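Local structure of L-ribulose 3-epimerase (Methylomonas sp. DH-1, 7CJ7) at residues A[13-17]-A[271-275]; A[97-101]-A[141-147]. The protein catalyses the manganese-dependent epimerization of ketoses at C3, acting best on L-ribulose and also converting D-ribulose, D-allulose and D-fructose. One frame throughout, in Å; residues are numbered along the deposited sequence.

Contact 1 (A[13-17]-A[271-275]); sequences ALVWS and SDDLA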
ATOM      1  N   ALA A  13      -3.053  18.779   8.943  1.00 12.63           N
ATOM      2  CA  ALA A  13      -2.650  20.064   8.329  1.00 13.47           C
ATOM      3  C   ALA A  13      -2.670  19.962   6.797  1.00 13.14           C
ATOM      4  O   ALA A  13      -3.025  20.966   6.148  1.00 12.42           O
ATOM      5  CB  ALA A  13      -1.292  20.462   8.845  1.00 13.51           C
ATOM      6  N   LEU A  14      -2.324  18.795   6.235  1.00 14.26           N
ATOM      7  CA  LEU A  14      -2.132  18.613   4.768  1.00 15.33           C
ATOM      8  C   LEU A  14      -3.474  18.648   4.032  1.00 14.25           C
ATOM      9  O   LEU A  14      -3.475  18.564   2.780  1.00 14.85           O
ATOM     10  CB  LEU A  14      -1.416  17.287   4.511  1.00 17.07           C
ATOM     11  CG  LEU A  14       0.070  17.401   4.177  1.00 20.02           C
ATOM     12  CD1 LEU A  14       0.262  17.930   2.762  1.00 23.27           C
ATOM     13  CD2 LEU A  14       0.786  18.280   5.189  1.00 19.00           C
ATOM     14  N   VAL A  15      -4.579  18.718   4.768  1.00 13.43           N
ATOM     15  CA  VAL A  15      -5.912  18.957   4.152  1.00 13.07           C
ATOM     16  C   VAL A  15      -5.922  20.388   3.605  1.00 13.13           C
ATOM     17  O   VAL A  15      -6.618  20.616   2.601  1.00 13.97           O
ATOM     18  CB  VAL A  15      -7.051  18.686   5.144  1.00 13.77           C
ATOM     19  CG1 VAL A  15      -8.368  19.259   4.654  1.00 14.91           C
ATOM     20  CG2 VAL A  15      -7.185  17.196   5.410  1.00 15.60           C
ATOM     21  N   TRP A  16      -5.119  21.284   4.191  1.00 12.12           N
ATOM     22  CA  TRP A  16      -5.176  22.740   3.907  1.00 13.42           C
ATOM     23  C   TRP A  16      -3.848  23.289   3.380  1.00 14.33           C
ATOM     24  O   TRP A  16      -3.906  24.154   2.494  1.00 15.81           O
ATOM     25  CB  TRP A  16      -5.633  23.520   5.139  1.00 13.19           C
ATOM     26  CG  TRP A  16      -7.053  23.265   5.534  1.00 14.21           C
ATOM     27  CD1 TRP A  16      -8.177  23.841   5.013  1.00 16.47           C
ATOM     28  CD2 TRP A  16      -7.497  22.396   6.588  1.00 13.63           C
ATOM     29  NE1 TRP A  16      -9.290  23.377   5.664  1.00 16.51           N
ATOM     30  CE2 TRP A  16      -8.903  22.494   6.639  1.00 15.25           C
ATOM     31  CE3 TRP A  16      -6.843  21.561   7.500  1.00 13.84           C
ATOM     32  CZ2 TRP A  16      -9.664  21.760   7.545  1.00 15.41           C
ATOM     33  CZ3 TRP A  16      -7.599  20.841   8.397  1.00 15.28           C
ATOM     34  CH2 TRP A  16      -8.985  20.949   8.421  1.00 15.67           C
ATOM     35  N   SER A  17      -2.712  22.881   3.946  1.00 15.11           N
ATOM     36  CA  SER A  17      -1.388  23.513   3.699  1.00 16.25           C
ATOM     37  C   SER A  17      -0.289  22.458   3.569  1.00 17.44           C
ATOM     38  O   SER A  17      -0.241  21.560   4.403  1.00 16.78           O
ATOM     39  CB  SER A  17      -1.037  24.494   4.786  1.00 18.52           C
ATOM     40  OG  SER A  17      -1.961  25.567   4.812  1.00 22.07           O
ATOM     41  N   SER A 271     -10.369  22.126  -0.260  1.00 15.27           N
ATOM     42  CA  SER A 271     -10.056  21.739   1.141  1.00 15.46           C
ATOM     43  C   SER A 271     -11.305  21.888   2.017  1.00 15.02           C
ATOM     44  O   SER A 271     -11.578  20.982   2.803  1.00 15.57           O
ATOM     45  CB  SER A 271      -8.918  22.560   1.703  1.00 15.70           C
ATOM     46  OG  SER A 271      -7.743  22.431   0.916  1.00 16.06           O
ATOM     47  N   ASP A 272     -12.033  22.999   1.901  1.00 15.44           N
ATOM     48  CA  ASP A 272     -13.198  23.288   2.781  1.00 16.37           C
ATOM     49  C   ASP A 272     -14.309  22.262   2.536  1.00 14.76           C
ATOM     50  O   ASP A 272     -14.900  21.790   3.506  1.00 14.89           O
ATOM     51  CB  ASP A 272     -13.704  24.711   2.584  1.00 18.80           C
ATOM     52  CG  ASP A 272     -12.681  25.743   3.012  1.00 22.33           C
ATOM     53  OD1 ASP A 272     -11.827  25.404   3.865  1.00 25.64           O
ATOM     54  OD2 ASP A 272     -12.748  26.879   2.495  1.00 28.24           O
ATOM     55  N   ASP A 273     -14.576  21.913   1.283  1.00 14.97           N
ATOM     56  CA  ASP A 273     -15.640  20.934   0.943  1.00 14.98           C
ATOM     57  C   ASP A 273     -15.234  19.569   1.509  1.00 13.39           C
ATOM     58  O   ASP A 273     -16.053  18.899   2.173  1.00 12.16           O
ATOM     59  CB  ASP A 273     -15.861  20.865  -0.565  1.00 15.35           C
ATOM     60  CG  ASP A 273     -16.993  19.929  -0.928  1.00 18.55           C
ATOM     61  OD1 ASP A 273     -18.140  20.284  -0.630  1.00 22.60           O
ATOM     62  OD2 ASP A 273     -16.713  18.847  -1.473  1.00 21.35           O
ATOM     63  N   LEU A 274     -13.999  19.169   1.240  1.00 12.59           N
ATOM     64  CA  LEU A 274     -13.462  17.861   1.684  1.00 11.74           C
ATOM     65  C   LEU A 274     -13.558  17.769   3.209  1.00 11.75           C
ATOM     66  O   LEU A 274     -14.116  16.780   3.695  1.00 12.45           O
ATOM     67  CB  LEU A 274     -12.017  17.716   1.216  1.00 11.05           C
ATOM     68  CG  LEU A 274     -11.330  16.444   1.705  1.00 11.37           C
ATOM     69  CD1 LEU A 274     -11.787  15.238   0.900  1.00 11.55           C
ATOM     70  CD2 LEU A 274      -9.820  16.596   1.650  1.00 11.98           C
ATOM     71  N   ALA A 275     -13.041  18.770   3.931  1.00 11.56           N
ATOM     72  CA  ALA A 275     -12.943  18.761   5.412  1.00 12.00           C
ATOM     73  C   ALA A 275     -14.337  18.841   6.046  1.00 12.08           C
ATOM     74  O   ALA A 275     -14.574  18.152   7.049  1.00 11.85           O
ATOM     75  CB  ALA A 275     -12.069  19.892   5.880  1.00 14.72           C
TER
HETATM   76  O   HOH W   1     -12.455  24.170   6.057  1.00 24.07           O

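Contact 2 (A[97-101]-A[141-147]); sequences TDVLY and YAADKGI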
ATOM      1  N   THR A  97       8.446  16.923  20.926  1.00  9.65           N
ATOM      2  CA  THR A  97       7.778  16.923  22.253  1.00  9.59           C
ATOM      3  C   THR A  97       7.754  18.357  22.796  1.00  9.28           C
ATOM      4  O   THR A  97       6.707  18.790  23.283  1.00  9.53           O
ATOM      5  CB  THR A  97       8.462  15.947  23.213  1.00 10.54           C
ATOM      6  OG1 THR A  97       8.423  14.638  22.636  1.00 10.58           O
ATOM      7  CG2 THR A  97       7.805  15.925  24.571  1.00 11.04           C
ATOM      8  N   ASP A  98       8.876  19.064  22.709  1.00 10.05           N
ATOM      9  CA  ASP A  98       9.026  20.444  23.235  1.00 11.17           C
ATOM     10  C   ASP A  98       8.044  21.369  22.508  1.00 10.63           C
ATOM     11  O   ASP A  98       7.412  22.215  23.165  1.00 10.56           O
ATOM     12  CB  ASP A  98      10.457  20.951  23.069  1.00 12.67           C
ATOM     13  CG  ASP A  98      11.494  20.266  23.955  1.00 15.68           C
ATOM     14  OD1 ASP A  98      11.105  19.515  24.879  1.00 15.82           O
ATOM     15  OD2 ASP A  98      12.688  20.518  23.728  1.00 18.71           O
ATOM     16  N   VAL A  99       7.943  21.236  21.191  1.00  9.97           N
ATOM     17  CA  VAL A  99       7.045  22.084  20.364  1.00  9.99           C
ATOM     18  C   VAL A  99       5.606  21.799  20.787  1.00  9.54           C
ATOM     19  O   VAL A  99       4.851  22.753  21.000  1.00  9.46           O
ATOM     20  CB  VAL A  99       7.247  21.840  18.862  1.00 10.89           C
ATOM     21  CG1 VAL A  99       6.129  22.463  18.036  1.00 11.80           C
ATOM     22  CG2 VAL A  99       8.600  22.361  18.413  1.00 11.67           C
ATOM     23  N   LEU A 100       5.254  20.516  20.918  1.00  9.62           N
ATOM     24  CA  LEU A 100       3.882  20.103  21.289  1.00 10.40           C
ATOM     25  C   LEU A 100       3.535  20.697  22.658  1.00 10.08           C
ATOM     26  O   LEU A 100       2.459  21.282  22.788  1.00 10.21           O
ATOM     27  CB  LEU A 100       3.810  18.579  21.301  1.00 10.85           C
ATOM     28  CG  LEU A 100       2.481  17.980  21.752  1.00 12.27           C
ATOM     29  CD1 LEU A 100       1.351  18.359  20.808  1.00 13.22           C
ATOM     30  CD2 LEU A 100       2.606  16.472  21.849  1.00 14.09           C
ATOM     31  N   TYR A 101       4.433  20.582  23.639  1.00  9.77           N
ATOM     32  CA  TYR A 101       4.219  21.140  24.999  1.00  9.84           C
ATOM     33  C   TYR A 101       3.970  22.651  24.905  1.00 10.19           C
ATOM     34  O   TYR A 101       3.037  23.158  25.563  1.00 11.21           O
ATOM     35  CB  TYR A 101       5.406  20.866  25.921  1.00 11.15           C
ATOM     36  CG  TYR A 101       5.256  21.488  27.289  1.00 11.65           C
ATOM     37  CD1 TYR A 101       4.551  20.850  28.295  1.00 12.53           C
ATOM     38  CD2 TYR A 101       5.796  22.730  27.564  1.00 12.44           C
ATOM     39  CE1 TYR A 101       4.409  21.418  29.550  1.00 12.29           C
ATOM     40  CE2 TYR A 101       5.654  23.319  28.807  1.00 13.39           C
ATOM     41  CZ  TYR A 101       4.960  22.660  29.805  1.00 12.74           C
ATOM     42  OH  TYR A 101       4.845  23.237  31.033  1.00 14.21           O
ATOM     43  N   TYR A 141      10.593  11.020  28.510  1.00 10.32           N
ATOM     44  CA  TYR A 141      10.775  12.470  28.229  1.00 10.79           C
ATOM     45  C   TYR A 141       9.413  13.171  28.157  1.00 10.76           C
ATOM     46  O   TYR A 141       9.239  14.245  28.807  1.00 12.31           O
ATOM     47  CB  TYR A 141      11.576  12.686  26.944  1.00 10.82           C
ATOM     48  CG  TYR A 141      11.975  14.115  26.719  1.00 11.06           C
ATOM     49  CD1 TYR A 141      13.022  14.697  27.415  1.00 12.39           C
ATOM     50  CD2 TYR A 141      11.271  14.907  25.828  1.00 11.76           C
ATOM     51  CE1 TYR A 141      13.368  16.025  27.213  1.00 12.61           C
ATOM     52  CE2 TYR A 141      11.602  16.232  25.624  1.00 11.90           C
ATOM     53  CZ  TYR A 141      12.672  16.787  26.292  1.00 12.56           C
ATOM     54  OH  TYR A 141      12.972  18.107  26.085  1.00 14.04           O
ATOM     55  N   ALA A 142       8.476  12.600  27.395  1.00 11.11           N
ATOM     56  CA  ALA A 142       7.111  13.137  27.187  1.00 11.14           C
ATOM     57  C   ALA A 142       6.369  13.155  28.526  1.00 10.89           C
ATOM     58  O   ALA A 142       5.563  14.060  28.738  1.00 11.53           O
ATOM     59  CB  ALA A 142       6.367  12.317  26.159  1.00 11.10           C
ATOM     60  N   ALA A 143       6.624  12.178  29.398  1.00 12.06           N
ATOM     61  CA  ALA A 143       5.872  12.019  30.667  1.00 13.13           C
ATOM     62  C   ALA A 143       6.122  13.249  31.544  1.00 14.70           C
ATOM     63  O   ALA A 143       5.224  13.642  32.298  1.00 16.40           O
ATOM     64  CB  ALA A 143       6.272  10.738  31.360  1.00 12.95           C
ATOM     65  N   ASP A 144       7.307  13.844  31.426  1.00 16.66           N
ATOM     66  CA  ASP A 144       7.729  15.021  32.228  1.00 19.40           C
ATOM     67  C   ASP A 144       6.949  16.264  31.773  1.00 19.55           C
ATOM     68  O   ASP A 144       6.878  17.223  32.563  1.00 20.35           O
ATOM     69  CB  ASP A 144       9.246  15.193  32.144  1.00 23.79           C
ATOM     70  CG  ASP A 144      10.027  14.097  32.862  1.00 30.99           C
ATOM     71  OD1 ASP A 144       9.571  13.644  33.939  1.00 36.68           O
ATOM     72  OD2 ASP A 144      11.091  13.701  32.343  1.00 40.18           O
ATOM     73  N   LYS A 145       6.355  16.241  30.571  1.00 15.07           N
ATOM     74  CA  LYS A 145       5.641  17.402  29.969  1.00 15.95           C
ATOM     75  C   LYS A 145       4.155  17.086  29.759  1.00 15.75           C
ATOM     76  O   LYS A 145       3.507  17.805  28.988  1.00 15.67           O
ATOM     77  CB  LYS A 145       6.332  17.775  28.657  1.00 17.44           C
ATOM     78  CG  LYS A 145       7.765  18.245  28.847  1.00 21.67           C
ATOM     79  CD  LYS A 145       8.357  18.949  27.659  1.00 24.47           C
ATOM     80  CE  LYS A 145       9.662  19.629  28.014  1.00 28.00           C
ATOM     81  NZ  LYS A 145       9.930  20.802  27.151  1.00 29.67           N
ATOM     82  N   GLY A 146       3.635  16.044  30.416  1.00 15.53           N
ATOM     83  CA  GLY A 146       2.202  15.687  30.386  1.00 14.21           C
ATOM     84  C   GLY A 146       1.738  15.242  29.009  1.00 13.36           C
ATOM     85  O   GLY A 146       0.557  15.448  28.668  1.00 15.72           O
ATOM     86  N   ILE A 147       2.618  14.602  28.244  1.00 11.20           N
ATOM     87  CA  ILE A 147       2.333  14.212  26.836  1.00 10.84           C
ATOM     88  C   ILE A 147       2.267  12.682  26.729  1.00 10.46           C
ATOM     89  O   ILE A 147       3.137  11.979  27.289  1.00  9.96           O
ATOM     90  CB  ILE A 147       3.359  14.861  25.889  1.00 10.57           C
ATOM     91  CG1 ILE A 147       3.062  16.358  25.709  1.00 12.27           C
ATOM     92  CG2 ILE A 147       3.416  14.125  24.558  1.00 10.20           C
ATOM     93  CD1 ILE A 147       4.230  17.155  25.203  1.00 13.40           C
TER
HETATM   94  O   HOH W   2       8.753  22.936  25.472  1.00 18.97           O

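Contact 1 (A[13-17]-A[271-275])
The indole of W16 meets the first turn of helix 271-285 through CD1, NE1 and CZ2. V15 CG1 sits 3.7 Å above one face of the W16 ring, over its centre, and the same methyl packs 3.9 Å from A275 CB, so V15 fills the angle between indole and helix. At the edge, in the ring plane, lie D272 OD1 and a water. OD1 is 3.7 Å from W16 NE1, and the water joins the two, accepting from NE1 at 3.3 Å and donating to OD1 at 2.6 Å. Two contacts are oblique to the ring: S271 CB lies 3.6 Å from W16 CD1, and A275 CB 3.5 Å from W16 CZ2. S271 OG, turned anti to its carbonyl carbon (chi1 -58°), donates to V15 O at 2.7 Å, in the carbonyl plane with a C=O...donor angle of 149°. Replacing W16 by an alanine would probably open a gap beside A275 and deprive the bridging water of its N-H donor. The carbonyl of buried V15 is thus satisfied by a serine hydroxyl, while D272 OD1, salt-bridged to R34 of helix 22-35, places the water that receives the indole N-H.

Contact 2 (A[97-101]-A[141-147])
Two donors converge on one carboxylate oxygen: Y141 OH and K145 NZ both bond D98 OD1. Y141 OH donates at 2.6 Å to D98 OD1, which receives it through its syn lone pair, with the carboxylate and ring planes 46° apart. The ammonium arrives differently: K145 NZ lies 2.9 Å from D98 OD1 but 60° out of the carboxylate plane, forming the salt bridge from above. An extended K145 chain carries NZ there, its CD passing beside Y101 CB, and a water that donates to D98 O accepts a weak bond from NZ.

Apolar contacts fill the ground below this polar group. T97 CG2 lies anti to the backbone N because OG1 takes chi1 -58°; it reaches Y141 CD2 and I147 CD1, each at 3.8 Å, while T97 OG1 turns back to L93 O within its own helix. L100 CD2 meets I147 CG2 at 3.7 Å, and I147 CD1 lies against the main chain at T97 O. Both T97 and L100 also touch L108 of strand 107-112.

The aromatic contact at Y101 involves an edge: K145 O lies in the ring plane, 3.3 Å from Y101 CD1, and K145 CB is close to the same atom.

Main-chain bonds shape the turn that delivers these groups. A142 O accepts from K145 N and I147 N on opposite faces of its plane, and G146 adopts positive phi.

Helix 83-102 of the TIM barrel is thus joined to the end of helix 125-143 and the turn after it by a charge pair at the outer side and aliphatic packing inward; the lysine and phenol would probably favour an ionised D98.

Both contacts lie in the outer layer of the same eight-stranded barrel, their centres about 27 Å apart and sharing no element. Contact 1 is buried and long-range: 253 residues lie between its two segments, and it sets the loop after the first strand against the last helix, so parts far apart in sequence meet, with V15 about 6 Å, side chain to side chain, from the manganese ligand E246. Contact 2 is partly buried and more local, linking helix 83-102 to the end of helix 125-143 and the turn after it. Their chemistry differs accordingly: the charge in contact 1 is paired outside its two segments, with helix 22-35, whereas contact 2 pairs its charges directly across the segments, at its more exposed side.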